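Local coordinates for CDGSH iron-sulfur domain-containing protein 3, mitochondrial (PDB 6AVJ) that carries two [2Fe-2S] clusters in mitochondria, can transfer them to the apoferredoxins FDX1 and FDX2, and helps keep iron and reactive oxygen species at normal levels, at residues A[4-14]-A[26-35]. The protein carries 2 engineered substitutions. Numbering follows the deposited sequence.
Sequences SVVALKTPIKV and VCGRSKKQPF. With FES (Fe2/s2 (inorganic) cluster), chain D; FES (Fe2/s2 (inorganic) cluster), chain E.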
loop_
_atom_site.group_PDB
_atom_site.type_symbol
_atom_site.label_atom_id
_atom_site.label_comp_id
_atom_site.label_asym_id
_atom_site.label_seq_id
_atom_site.Cartn_x
_atom_site.Cartn_y
_atom_site.Cartn_z
ATOM N N SER A 4 -3.427 4.776 9.558
ATOM C CA SER A 4 -3.128 3.620 8.720
ATOM C C SER A 4 -2.441 2.536 9.553
ATOM O O SER A 4 -1.848 2.794 10.607
ATOM C CB SER A 4 -2.236 4.012 7.541
ATOM O OG SER A 4 -0.997 4.451 8.072
ATOM N N VAL A 5 -2.483 1.319 9.045
ATOM C CA VAL A 5 -1.848 0.190 9.716
ATOM C C VAL A 5 -0.890 -0.540 8.761
ATOM O O VAL A 5 -0.958 -0.417 7.536
ATOM C CB VAL A 5 -2.926 -0.779 10.304
ATOM C CG1 VAL A 5 -3.864 -0.011 11.302
ATOM C CG2 VAL A 5 -3.758 -1.456 9.184
ATOM N N VAL A 6 0.070 -1.238 9.346
ATOM C CA VAL A 6 1.051 -2.001 8.575
ATOM C C VAL A 6 0.367 -3.278 8.072
ATOM O O VAL A 6 -0.072 -4.116 8.872
ATOM C CB VAL A 6 2.279 -2.330 9.450
ATOM C CG1 VAL A 6 3.209 -3.291 8.747
ATOM C CG2 VAL A 6 2.999 -1.089 9.889
ATOM N N ALA A 7 0.234 -3.419 6.747
ATOM C CA ALA A 7 -0.404 -4.627 6.206
ATOM C C ALA A 7 0.570 -5.789 6.112
ATOM O O ALA A 7 0.214 -6.940 6.398
ATOM C CB ALA A 7 -1.003 -4.346 4.818
ATOM N N LEU A 8 1.782 -5.517 5.649
ATOM C CA LEU A 8 2.819 -6.526 5.532
ATOM C C LEU A 8 4.121 -5.786 5.690
ATOM O O LEU A 8 4.145 -4.550 5.687
ATOM C CB LEU A 8 2.761 -7.272 4.165
ATOM C CG LEU A 8 1.453 -7.993 3.860
ATOM C CD1 LEU A 8 1.222 -8.202 2.375
ATOM C CD2 LEU A 8 1.458 -9.344 4.630
ATOM N N LYS A 9 5.214 -6.549 5.761
ATOM C CA LYS A 9 6.539 -5.998 5.993
ATOM C C LYS A 9 7.477 -6.213 4.828
ATOM O O LYS A 9 8.662 -5.920 4.948
ATOM C CB LYS A 9 7.168 -6.603 7.248
ATOM C CG LYS A 9 6.515 -6.145 8.523
ATOM C CD LYS A 9 7.307 -6.764 9.689
ATOM C CE LYS A 9 6.510 -6.724 10.914
ATOM N NZ LYS A 9 7.188 -7.507 12.021
ATOM N N THR A 10 6.978 -6.703 3.700
ATOM C CA THR A 10 7.770 -6.793 2.471
ATOM C C THR A 10 6.863 -6.360 1.330
ATOM O O THR A 10 5.667 -6.711 1.330
ATOM C CB THR A 10 8.268 -8.229 2.203
ATOM O OG1 THR A 10 7.145 -9.092 2.083
ATOM C CG2 THR A 10 9.038 -8.727 3.347
ATOM N N PRO A 11 7.407 -5.644 0.342
ATOM C CA PRO A 11 6.585 -5.127 -0.761
ATOM C C PRO A 11 6.088 -6.261 -1.636
ATOM O O PRO A 11 6.596 -7.371 -1.570
ATOM C CB PRO A 11 7.560 -4.215 -1.539
ATOM C CG PRO A 11 8.926 -4.772 -1.237
ATOM C CD PRO A 11 8.825 -5.244 0.222
ATOM N N ILE A 12 5.107 -5.967 -2.487
ATOM C CA ILE A 12 4.614 -6.931 -3.455
ATOM C C ILE A 12 4.987 -6.451 -4.854
ATOM O O ILE A 12 4.713 -5.305 -5.234
ATOM C CB ILE A 12 3.097 -7.179 -3.324
ATOM C CG1 ILE A 12 2.833 -7.873 -1.996
ATOM C CG2 ILE A 12 2.612 -8.089 -4.433
ATOM C CD1 ILE A 12 1.369 -7.809 -1.565
ATOM N N LYS A 13 5.630 -7.321 -5.606
ATOM C CA LYS A 13 5.989 -6.997 -6.980
ATOM C C LYS A 13 4.782 -7.226 -7.861
ATOM O O LYS A 13 4.118 -8.254 -7.743
ATOM C CB LYS A 13 7.161 -7.867 -7.454
ATOM C CG LYS A 13 8.423 -7.688 -6.680
ATOM C CD LYS A 13 9.626 -8.241 -7.439
ATOM C CE LYS A 13 10.877 -8.344 -6.549
ATOM N NZ LYS A 13 10.968 -9.636 -5.754
ATOM N N VAL A 14 4.492 -6.271 -8.751
ATOM C CA VAL A 14 3.332 -6.370 -9.630
ATOM C C VAL A 14 3.750 -5.908 -11.022
ATOM O O VAL A 14 4.532 -4.953 -11.185
ATOM C CB VAL A 14 2.119 -5.538 -9.133
ATOM C CG1 VAL A 14 1.701 -5.920 -7.771
ATOM C CG2 VAL A 14 2.448 -4.134 -9.092
ATOM N N VAL A 26 -4.022 2.659 0.739
ATOM C CA VAL A 26 -3.277 3.537 1.636
ATOM C C VAL A 26 -3.495 3.183 3.103
ATOM O O VAL A 26 -2.699 3.616 3.957
ATOM C CB VAL A 26 -3.665 5.011 1.419
ATOM C CG1 VAL A 26 -3.620 5.396 -0.052
ATOM C CG2 VAL A 26 -5.046 5.308 2.022
ATOM N N CYS A 27 -4.576 2.480 3.430
ATOM C CA CYS A 27 -5.019 2.333 4.816
ATOM C C CYS A 27 -4.455 1.098 5.520
ATOM O O CYS A 27 -4.509 1.033 6.762
ATOM C CB CYS A 27 -6.565 2.315 4.891
ATOM S SG CYS A 27 -7.299 0.723 4.271
ATOM N N GLY A 28 -3.890 0.146 4.777
ATOM C CA GLY A 28 -3.366 -1.092 5.317
ATOM C C GLY A 28 -4.374 -2.200 5.583
ATOM O O GLY A 28 -3.966 -3.279 6.023
ATOM N N ARG A 29 -5.653 -2.002 5.276
ATOM C CA ARG A 29 -6.681 -2.962 5.660
ATOM C C ARG A 29 -7.114 -3.889 4.524
ATOM O O ARG A 29 -7.790 -4.880 4.778
ATOM C CB ARG A 29 -7.908 -2.206 6.206
ATOM C CG ARG A 29 -7.584 -1.462 7.569
ATOM C CD ARG A 29 -8.710 -0.532 8.088
ATOM N NE ARG A 29 -8.223 0.028 9.355
ATOM C CZ ARG A 29 -8.344 -0.579 10.536
ATOM N NH1 ARG A 29 -8.993 -1.720 10.622
ATOM N NH2 ARG A 29 -7.828 -0.030 11.629
ATOM N N SER A 30 -6.809 -3.567 3.283
ATOM C CA SER A 30 -7.240 -4.423 2.189
ATOM C C SER A 30 -6.731 -5.847 2.393
ATOM O O SER A 30 -5.585 -6.068 2.801
ATOM C CB SER A 30 -6.729 -3.927 0.856
ATOM O OG SER A 30 -7.094 -4.928 -0.141
ATOM N N LYS A 31 -7.595 -6.815 2.092
ATOM C CA LYS A 31 -7.179 -8.210 2.057
ATOM C C LYS A 31 -6.702 -8.624 0.662
ATOM O O LYS A 31 -6.435 -9.807 0.441
ATOM C CB LYS A 31 -8.324 -9.124 2.529
ATOM C CG LYS A 31 -9.025 -8.658 3.829
ATOM C CD LYS A 31 -8.066 -8.310 4.952
ATOM C CE LYS A 31 -7.123 -9.457 5.312
ATOM N NZ LYS A 31 -6.126 -9.077 6.409
ATOM N N LYS A 32 -6.581 -7.672 -0.284
ATOM C CA LYS A 32 -6.002 -7.950 -1.607
ATOM C C LYS A 32 -4.801 -7.039 -1.847
ATOM O O LYS A 32 -4.721 -6.336 -2.870
ATOM C CB LYS A 32 -7.059 -7.789 -2.718
ATOM C CG LYS A 32 -8.385 -8.527 -2.339
ATOM C CD LYS A 32 -9.008 -9.324 -3.468
ATOM C CE LYS A 32 -9.688 -8.409 -4.494
ATOM N NZ LYS A 32 -10.190 -9.173 -5.703
ATOM N N GLN A 33 -3.862 -7.047 -0.908
ATOM C CA GLN A 33 -2.733 -6.150 -0.981
ATOM C C GLN A 33 -2.017 -6.400 -2.301
ATOM O O GLN A 33 -1.915 -7.553 -2.741
ATOM C CB GLN A 33 -1.777 -6.366 0.190
ATOM C CG GLN A 33 -2.283 -5.830 1.536
ATOM C CD GLN A 33 -2.458 -4.318 1.514
ATOM O OE1 GLN A 33 -1.704 -3.588 0.823
ATOM N NE2 GLN A 33 -3.463 -3.836 2.235
ATOM N N PRO A 34 -1.453 -5.355 -2.922
ATOM C CA PRO A 34 -1.229 -3.971 -2.441
ATOM C C PRO A 34 -2.336 -3.011 -2.814
ATOM O O PRO A 34 -2.180 -1.797 -2.626
ATOM C CB PRO A 34 0.037 -3.554 -3.174
ATOM C CG PRO A 34 -0.063 -4.295 -4.467
ATOM C CD PRO A 34 -0.738 -5.602 -4.191
ATOM N N PHE A 35 -3.432 -3.518 -3.345
ATOM C CA PHE A 35 -4.491 -2.687 -3.913
ATOM C C PHE A 35 -5.713 -2.644 -3.004
ATOM O O PHE A 35 -5.934 -3.529 -2.178
ATOM C CB PHE A 35 -4.906 -3.228 -5.309
ATOM C CG PHE A 35 -3.761 -3.266 -6.291
ATOM C CD1 PHE A 35 -3.171 -2.098 -6.702
ATOM C CD2 PHE A 35 -3.274 -4.480 -6.780
ATOM C CE1 PHE A 35 -2.119 -2.115 -7.591
ATOM C CE2 PHE A 35 -2.239 -4.515 -7.658
ATOM C CZ PHE A 35 -1.642 -3.328 -8.061
HETATM FE FE1 FES D . -9.125 0.955 0.190
HETATM FE FE2 FES D . -7.106 0.355 1.884
HETATM S S1 FES D . -7.349 2.214 0.762
HETATM S S2 FES D . -8.788 -0.931 1.298
HETATM FE FE1 FES E . 8.800 -1.111 1.263
HETATM FE FE2 FES E . 6.545 -0.020 2.451
HETATM S S1 FES E . 6.852 -2.094 1.709
HETATM S S2 FES E . 8.453 0.964 1.931
#
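Val5 N donates the one backbone hydrogen bond between 4-14 and 26-35, to Cys27 O (3.1 Å, N-H...O 161°). In this CDGSH iron-sulfur motif the acceptor residue is itself a cluster ligand: Cys27 SG binds one iron at 2.4 Å, as does Cys25, and accepts from Arg29 N. Gly28 CA lies 3.3 Å from Val5 O in a CH...O contact; a CB there would clash with that oxygen, and the positive phi (82°) also suits glycine. The side chains of Val5 and Arg29 cross at about a right angle, CG1 of Val5 lying near NH2 of the extended Arg29. The methyl of Ala7 packs against the carboxamide of Gln33, 3.6 Å from NE2. Bent at chi2 (-63°), Gln33 turns NE2 back to Ser30 O (3.1 Å), while OE1 accepts from Lys66. Replacing Gln33 with an alanine would probably leave Ser30 O and Lys66 without these partners and uncover the Ala7 methyl. Ile12 CD1 sits 3.9 Å from Gln33 CB and also touches the ring of Pro34, which follows a cis peptide. Leu62 of strand 58-62 backs Pro34 and Phe35. Within strand 12-16, Val14 CG1 touches Pro34 CG (4.1 Å), and that same CG lies 3.8 Å above the centre of the Phe35 ring.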